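PDB 4ZOH: putative oxidoreductase FAD-binding subunit from Sulfolobus tokodaii, which binds flavin-adenine dinucleotide and probably passes electrons through it as the flavoprotein subunit of a molybdenum-containing oxidoreductase of the CO dehydrogenase type. Local coordinates for residues Val212-Leu226 and Lys238-Thr250. Residues are numbered along the deposited sequence; the frame is centred on the assembly and turned at random.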
ATOM      1  N   VAL B 212      -2.282  27.789  43.677  1.00 32.63           N
ATOM      2  CA  VAL B 212      -1.946  27.543  45.090  1.00 31.93           C
ATOM      3  C   VAL B 212      -3.167  27.441  46.019  1.00 37.06           C
ATOM      4  O   VAL B 212      -3.018  27.427  47.245  1.00 37.37           O
ATOM      5  CB  VAL B 212      -0.857  28.522  45.652  1.00 31.22           C
ATOM      6  CG1 VAL B 212       0.481  28.318  44.942  1.00 34.46           C
ATOM      7  CG2 VAL B 212      -1.256  30.007  45.590  1.00 30.37           C
ATOM      8  N   ASN B 213      -4.362  27.386  45.430  1.00 37.68           N
ATOM      9  CA  ASN B 213      -5.642  27.216  46.136  1.00 38.95           C
ATOM     10  C   ASN B 213      -6.604  26.594  45.143  1.00 36.59           C
ATOM     11  O   ASN B 213      -6.251  26.455  43.983  1.00 36.65           O
ATOM     12  CB  ASN B 213      -6.222  28.580  46.552  1.00 44.24           C
ATOM     13  CG  ASN B 213      -5.264  29.400  47.390  1.00 50.96           C
ATOM     14  OD1 ASN B 213      -5.152  29.182  48.596  1.00 52.35           O
ATOM     15  ND2 ASN B 213      -4.555  30.326  46.759  1.00 40.10           N
ATOM     16  N   ASN B 214      -7.826  26.290  45.563  1.00 38.71           N
ATOM     17  CA  ASN B 214      -8.842  25.700  44.679  1.00 38.45           C
ATOM     18  C   ASN B 214      -9.332  26.717  43.673  1.00 41.15           C
ATOM     19  O   ASN B 214      -9.711  26.347  42.543  1.00 40.32           O
ATOM     20  CB  ASN B 214     -10.020  25.134  45.497  1.00 39.90           C
ATOM     21  CG  ASN B 214     -10.761  26.226  46.268  1.00 46.85           C
ATOM     22  OD1 ASN B 214     -10.134  27.036  46.939  1.00 52.59           O
ATOM     23  ND2 ASN B 214     -12.087  26.274  46.154  1.00 44.30           N
ATOM     24  N   VAL B 215      -9.347  27.997  44.081  1.00 40.01           N
ATOM     25  CA  VAL B 215      -9.633  29.119  43.162  1.00 38.16           C
ATOM     26  C   VAL B 215      -8.593  30.204  43.402  1.00 37.90           C
ATOM     27  O   VAL B 215      -7.846  30.101  44.372  1.00 34.83           O
ATOM     28  CB  VAL B 215     -11.061  29.704  43.277  1.00 38.91           C
ATOM     29  CG1 VAL B 215     -12.108  28.665  42.902  1.00 37.48           C
ATOM     30  CG2 VAL B 215     -11.330  30.323  44.667  1.00 44.72           C
ATOM     31  N   ALA B 216      -8.515  31.198  42.510  1.00 36.52           N
ATOM     32  CA  ALA B 216      -7.531  32.298  42.649  1.00 39.83           C
ATOM     33  C   ALA B 216      -7.873  33.157  43.876  1.00 38.76           C
ATOM     34  O   ALA B 216      -9.038  33.359  44.135  1.00 39.83           O
ATOM     35  CB  ALA B 216      -7.521  33.181  41.407  1.00 34.29           C
ATOM     36  N   VAL B 217      -6.865  33.647  44.601  1.00 37.88           N
ATOM     37  CA  VAL B 217      -7.080  34.592  45.727  1.00 36.69           C
ATOM     38  C   VAL B 217      -6.222  35.848  45.658  1.00 37.75           C
ATOM     39  O   VAL B 217      -5.185  35.874  44.976  1.00 38.00           O
ATOM     40  CB  VAL B 217      -6.887  33.937  47.117  1.00 31.17           C
ATOM     41  CG1 VAL B 217      -7.903  32.819  47.309  1.00 32.22           C
ATOM     42  CG2 VAL B 217      -5.482  33.397  47.286  1.00 29.68           C
ATOM     43  N   ARG B 218      -6.653  36.871  46.384  1.00 39.02           N
ATOM     44  CA  ARG B 218      -5.857  38.077  46.583  1.00 38.66           C
ATOM     45  C   ARG B 218      -4.784  37.844  47.646  1.00 36.23           C
ATOM     46  O   ARG B 218      -5.072  37.237  48.627  1.00 34.27           O
ATOM     47  CB  ARG B 218      -6.788  39.212  46.984  1.00 38.33           C
ATOM     48  CG  ARG B 218      -7.618  39.731  45.818  1.00 37.89           C
ATOM     49  CD  ARG B 218      -6.731  40.394  44.773  1.00 39.42           C
ATOM     50  NE  ARG B 218      -6.456  41.762  45.164  1.00 41.80           N
ATOM     51  CZ  ARG B 218      -7.295  42.767  44.947  1.00 46.15           C
ATOM     52  NH1 ARG B 218      -8.457  42.587  44.319  1.00 42.72           N
ATOM     53  NH2 ARG B 218      -6.969  43.960  45.358  1.00 49.02           N
ATOM     54  N   ALA B 219      -3.547  38.306  47.480  1.00 33.72           N
ATOM     55  CA  ALA B 219      -2.589  38.096  48.554  1.00 35.97           C
ATOM     56  C   ALA B 219      -2.739  39.281  49.556  1.00 39.41           C
ATOM     57  O   ALA B 219      -1.883  40.197  49.613  1.00 35.23           O
ATOM     58  CB  ALA B 219      -1.174  37.965  48.005  1.00 35.51           C
ATOM     59  N   LYS B 220      -3.860  39.233  50.295  1.00 36.83           N
ATOM     60  CA  LYS B 220      -4.341  40.271  51.229  1.00 42.24           C
ATOM     61  C   LYS B 220      -3.258  40.841  52.164  1.00 39.04           C
ATOM     62  O   LYS B 220      -3.146  42.058  52.369  1.00 35.07           O
ATOM     63  CB  LYS B 220      -5.547  39.730  52.037  1.00 46.23           C
ATOM     64  CG  LYS B 220      -6.878  39.587  51.284  1.00 51.88           C
ATOM     65  CD  LYS B 220      -7.649  40.903  51.101  1.00 60.91           C
ATOM     66  CE  LYS B 220      -7.125  41.813  49.950  1.00 64.45           C
ATOM     67  NZ  LYS B 220      -8.005  41.934  48.739  1.00 58.29           N
ATOM     68  N   GLY B 221      -2.438  39.944  52.694  1.00 38.77           N
ATOM     69  CA  GLY B 221      -1.375  40.301  53.621  1.00 38.22           C
ATOM     70  C   GLY B 221      -0.232  41.002  52.928  1.00 42.17           C
ATOM     71  O   GLY B 221       0.422  41.904  53.507  1.00 40.69           O
ATOM     72  N   ALA B 222       0.049  40.587  51.695  1.00 34.57           N
ATOM     73  CA  ALA B 222       1.114  41.250  50.959  1.00 33.77           C
ATOM     74  C   ALA B 222       0.638  42.652  50.575  1.00 32.10           C
ATOM     75  O   ALA B 222       1.415  43.640  50.593  1.00 33.35           O
ATOM     76  CB  ALA B 222       1.545  40.434  49.747  1.00 27.91           C
ATOM     77  N   GLU B 223      -0.648  42.736  50.287  1.00 32.76           N
ATOM     78  CA  GLU B 223      -1.280  44.017  49.986  1.00 41.48           C
ATOM     79  C   GLU B 223      -1.259  45.051  51.131  1.00 41.77           C
ATOM     80  O   GLU B 223      -0.739  46.172  50.938  1.00 44.06           O
ATOM     81  CB  GLU B 223      -2.685  43.806  49.438  1.00 38.49           C
ATOM     82  CG  GLU B 223      -2.622  43.356  47.997  1.00 38.71           C
ATOM     83  CD  GLU B 223      -3.961  42.874  47.491  1.00 41.95           C
ATOM     84  OE1 GLU B 223      -5.004  43.312  48.038  1.00 36.01           O
ATOM     85  OE2 GLU B 223      -3.955  42.070  46.526  1.00 40.29           O
ATOM     86  N   GLU B 224      -1.831  44.686  52.282  1.00 46.10           N
ATOM     87  CA  GLU B 224      -1.644  45.404  53.559  1.00 43.75           C
ATOM     88  C   GLU B 224      -0.221  45.928  53.761  1.00 39.48           C
ATOM     89  O   GLU B 224      -0.016  47.091  53.947  1.00 45.18           O
ATOM     90  CB  GLU B 224      -1.911  44.448  54.680  1.00 48.45           C
ATOM     91  CG  GLU B 224      -3.270  44.556  55.312  1.00 55.04           C
ATOM     92  CD  GLU B 224      -3.251  43.743  56.579  1.00 62.80           C
ATOM     93  OE1 GLU B 224      -2.337  43.951  57.397  1.00 57.06           O
ATOM     94  OE2 GLU B 224      -4.100  42.855  56.732  1.00 66.89           O
ATOM     95  N   GLU B 225       0.770  45.073  53.635  1.00 40.10           N
ATOM     96  CA  GLU B 225       2.166  45.481  53.786  1.00 41.86           C
ATOM     97  C   GLU B 225       2.662  46.573  52.830  1.00 43.98           C
ATOM     98  O   GLU B 225       3.626  47.266  53.136  1.00 37.08           O
ATOM     99  CB  GLU B 225       3.038  44.257  53.672  1.00 43.36           C
ATOM    100  CG  GLU B 225       3.996  44.025  54.804  1.00 59.06           C
ATOM    101  CD  GLU B 225       3.529  44.639  56.118  1.00 57.26           C
ATOM    102  OE1 GLU B 225       2.556  44.120  56.790  1.00 46.21           O
ATOM    103  OE2 GLU B 225       4.181  45.661  56.410  1.00 52.28           O
ATOM    104  N   LEU B 226       2.015  46.753  51.680  1.00 41.65           N
ATOM    105  CA  LEU B 226       2.602  47.653  50.701  1.00 39.16           C
ATOM    106  C   LEU B 226       1.759  48.883  50.525  1.00 32.45           C
ATOM    107  O   LEU B 226       2.255  49.900  50.097  1.00 34.95           O
ATOM    108  CB  LEU B 226       2.787  46.978  49.317  1.00 36.05           C
ATOM    109  CG  LEU B 226       3.659  45.743  49.133  1.00 38.88           C
ATOM    110  CD1 LEU B 226       3.223  44.966  47.874  1.00 33.66           C
ATOM    111  CD2 LEU B 226       5.140  46.161  49.055  1.00 38.01           C
ATOM    112  N   LYS B 238       9.028  42.004  53.370  1.00 45.12           N
ATOM    113  CA  LYS B 238       7.953  41.682  54.278  1.00 45.19           C
ATOM    114  C   LYS B 238       6.672  41.309  53.528  1.00 40.66           C
ATOM    115  O   LYS B 238       5.972  40.386  53.949  1.00 40.29           O
ATOM    116  CB  LYS B 238       7.715  42.816  55.316  1.00 50.91           C
ATOM    117  CG  LYS B 238       6.908  42.262  56.498  1.00 62.23           C
ATOM    118  CD  LYS B 238       6.846  43.072  57.786  1.00 64.81           C
ATOM    119  CE  LYS B 238       6.115  42.187  58.799  1.00 67.15           C
ATOM    120  NZ  LYS B 238       5.125  42.907  59.651  1.00 71.85           N
ATOM    121  N   ALA B 239       6.343  42.044  52.454  1.00 40.16           N
ATOM    122  CA  ALA B 239       5.130  41.769  51.675  1.00 39.32           C
ATOM    123  C   ALA B 239       5.241  40.404  51.020  1.00 32.60           C
ATOM    124  O   ALA B 239       4.302  39.621  51.041  1.00 36.77           O
ATOM    125  CB  ALA B 239       4.945  42.821  50.621  1.00 40.26           C
ATOM    126  N   ALA B 240       6.425  40.113  50.494  1.00 33.38           N
ATOM    127  CA  ALA B 240       6.691  38.840  49.800  1.00 37.25           C
ATOM    128  C   ALA B 240       6.460  37.676  50.795  1.00 37.86           C
ATOM    129  O   ALA B 240       5.776  36.686  50.466  1.00 35.68           O
ATOM    130  CB  ALA B 240       8.100  38.805  49.172  1.00 33.61           C
ATOM    131  N   THR B 241       6.977  37.845  52.022  1.00 39.40           N
ATOM    132  CA  THR B 241       6.668  36.942  53.165  1.00 35.00           C
ATOM    133  C   THR B 241       5.182  36.798  53.394  1.00 38.80           C
ATOM    134  O   THR B 241       4.675  35.665  53.480  1.00 43.41           O
ATOM    135  CB  THR B 241       7.444  37.349  54.477  1.00 36.81           C
ATOM    136  OG1 THR B 241       8.825  37.423  54.158  1.00 31.89           O
ATOM    137  CG2 THR B 241       7.291  36.314  55.611  1.00 29.41           C
ATOM    138  N   ARG B 242       4.453  37.908  53.436  1.00 39.99           N
ATOM    139  CA  ARG B 242       3.038  37.816  53.843  1.00 39.13           C
ATOM    140  C   ARG B 242       2.124  37.235  52.784  1.00 40.17           C
ATOM    141  O   ARG B 242       0.986  36.811  53.084  1.00 43.52           O
ATOM    142  CB  ARG B 242       2.509  39.166  54.342  1.00 39.05           C
ATOM    143  CG  ARG B 242       3.152  39.561  55.663  1.00 43.25           C
ATOM    144  CD  ARG B 242       2.360  40.609  56.360  1.00 39.12           C
ATOM    145  NE  ARG B 242       1.081  40.030  56.707  1.00 43.76           N
ATOM    146  CZ  ARG B 242       0.014  40.764  56.976  1.00 43.31           C
ATOM    147  NH1 ARG B 242      -1.126  40.156  57.266  1.00 45.85           N
ATOM    148  NH2 ARG B 242       0.101  42.100  56.948  1.00 43.26           N
ATOM    149  N   ALA B 243       2.606  37.223  51.541  1.00 38.71           N
ATOM    150  CA  ALA B 243       1.867  36.597  50.424  1.00 33.12           C
ATOM    151  C   ALA B 243       1.640  35.068  50.704  1.00 33.28           C
ATOM    152  O   ALA B 243       0.604  34.507  50.343  1.00 33.99           O
ATOM    153  CB  ALA B 243       2.646  36.837  49.116  1.00 32.04           C
ATOM    154  N   MET B 244       2.599  34.414  51.370  1.00 35.34           N
ATOM    155  CA  MET B 244       2.487  33.003  51.818  1.00 35.97           C
ATOM    156  C   MET B 244       1.271  32.722  52.676  1.00 38.77           C
ATOM    157  O   MET B 244       0.789  31.584  52.685  1.00 40.48           O
ATOM    158  CB  MET B 244       3.749  32.548  52.542  1.00 35.43           C
ATOM    159  CG  MET B 244       4.969  32.679  51.687  1.00 34.65           C
ATOM    160  SD  MET B 244       6.317  31.633  52.174  1.00 43.23           S
ATOM    161  CE  MET B 244       6.673  32.427  53.751  1.00 45.25           C
ATOM    162  N   GLU B 245       0.740  33.761  53.336  1.00 36.93           N
ATOM    163  CA  GLU B 245      -0.435  33.608  54.188  1.00 39.00           C
ATOM    164  C   GLU B 245      -1.646  33.258  53.379  1.00 41.79           C
ATOM    165  O   GLU B 245      -2.543  32.578  53.895  1.00 45.60           O
ATOM    166  CB  GLU B 245      -0.741  34.862  55.007  1.00 37.10           C
ATOM    167  CG  GLU B 245       0.393  35.289  55.925  1.00 41.13           C
ATOM    168  CD  GLU B 245       0.195  36.673  56.522  1.00 46.29           C
ATOM    169  OE1 GLU B 245      -0.944  37.205  56.489  1.00 44.65           O
ATOM    170  OE2 GLU B 245       1.190  37.228  57.027  1.00 50.50           O
ATOM    171  N   SER B 246      -1.705  33.716  52.126  1.00 43.41           N
ATOM    172  CA  SER B 246      -2.893  33.408  51.283  1.00 44.19           C
ATOM    173  C   SER B 246      -2.788  32.087  50.486  1.00 43.32           C
ATOM    174  O   SER B 246      -3.738  31.723  49.805  1.00 35.61           O
ATOM    175  CB  SER B 246      -3.263  34.562  50.361  1.00 45.98           C
ATOM    176  OG  SER B 246      -3.084  35.783  51.028  1.00 51.71           O
ATOM    177  N   ALA B 247      -1.644  31.383  50.576  1.00 43.71           N
ATOM    178  CA  ALA B 247      -1.399  30.154  49.768  1.00 44.50           C
ATOM    179  C   ALA B 247      -1.761  28.907  50.546  1.00 47.91           C
ATOM    180  O   ALA B 247      -1.191  28.670  51.600  1.00 51.41           O
ATOM    181  CB  ALA B 247       0.053  30.070  49.286  1.00 38.89           C
ATOM    182  N   ASN B 248      -2.698  28.119  50.031  1.00 48.41           N
ATOM    183  CA  ASN B 248      -3.047  26.808  50.601  1.00 47.37           C
ATOM    184  C   ASN B 248      -2.754  25.674  49.579  1.00 45.79           C
ATOM    185  O   ASN B 248      -3.675  24.980  49.170  1.00 45.33           O
ATOM    186  CB  ASN B 248      -4.539  26.866  51.050  1.00 49.75           C
ATOM    187  CG  ASN B 248      -5.002  25.636  51.818  1.00 52.10           C
ATOM    188  OD1 ASN B 248      -4.215  24.800  52.266  1.00 54.68           O
ATOM    189  ND2 ASN B 248      -6.310  25.528  51.978  1.00 58.94           N
ATOM    190  N   PRO B 249      -1.473  25.505  49.132  1.00 45.77           N
ATOM    191  CA  PRO B 249      -1.187  24.600  48.003  1.00 45.27           C
ATOM    192  C   PRO B 249      -1.201  23.081  48.319  1.00 49.72           C
ATOM    193  O   PRO B 249      -1.340  22.716  49.463  1.00 46.69           O
ATOM    194  CB  PRO B 249       0.202  25.039  47.562  1.00 41.56           C
ATOM    195  CG  PRO B 249       0.851  25.466  48.833  1.00 43.26           C
ATOM    196  CD  PRO B 249      -0.222  26.101  49.654  1.00 41.10           C
ATOM    197  N   THR B 250      -1.006  22.245  47.281  1.00 49.37           N
ATOM    198  CA  THR B 250      -1.236  20.809  47.267  1.00 43.52           C
ATOM    199  C   THR B 250       0.043  20.173  46.774  1.00 45.63           C
ATOM    200  O   THR B 250       0.652  20.689  45.838  1.00 48.80           O
ATOM    201  CB  THR B 250      -2.452  20.523  46.354  1.00 46.77           C
ATOM    202  OG1 THR B 250      -3.570  21.235  46.874  1.00 51.30           O
ATOM    203  CG2 THR B 250      -2.829  19.061  46.280  1.00 49.01           C
TER
HETATM  204  O   HOH W   1      -3.401  41.169  58.308  1.00 53.57           O
HETATM  205  O   HOH W   2       2.359  42.810  59.744  1.00 48.20           O
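Ala-222 faces Ala-239 where helix 220-226 runs almost antiparallel to helix 238-243, the two axes only 7.0 Å apart at an angle of 160°. Small residues allow this: the Ala-222 CB lies 3.8 Å from Ala-243 CB, and Leu-226 sets its CG against the Ala-239 methyl. Arg-242 is the knob, fitting among Gly-221, Ala-222, Glu-224 and Glu-225. Its chain turns at CG-CD (chi3 65°), laying the guanidinium flat over Gly-221, whose CA sits 3.6 Å above the centre of one face; a CB there would run into Glu-245 OE1. Around the edge three carboxylates gather. Arg-242 NH2 donates to Glu-224 OE1 at 3.1 Å, nearly straight but arriving from above the carboxylate plane, and to the anti lone pair of Glu-225 OE1 at 3.2 Å. NE and NH1 grip Glu-245 side-on, one nitrogen to each oxygen. A leucine in place of Arg-242 would probably leave Glu-224, Glu-225 and Glu-245 without the cation they share, and Glu-245 freer to swing. Glu-225 also pairs through OE2 with Lys-229, while a water links its OE1 to Lys-238 NZ.

In the CO dehydrogenase flavoprotein C-terminal domain, helix 220-226 lies on strand 201-210 through Ala-222 and Leu-226, while Ala-243, and Ala-247 in the loop beyond, touch helix 257-276.

Farther along, the contact passes to the loop around Asn-213, strand 217-218 and the loop after helix 238-243. Asn-248 N donates to Asn-213 OD1 at 3.0 Å, from above the amide plane, and more weakly to Val-212 O. The Asn-213 amide also reaches back through ND2 for a weak bond to Ser-246 O, against which Val-217 CG2 rests at 3.5 Å. Beside them, Val-212 sets CG2 on the Ala-247 methyl and CB against Pro-249 CB.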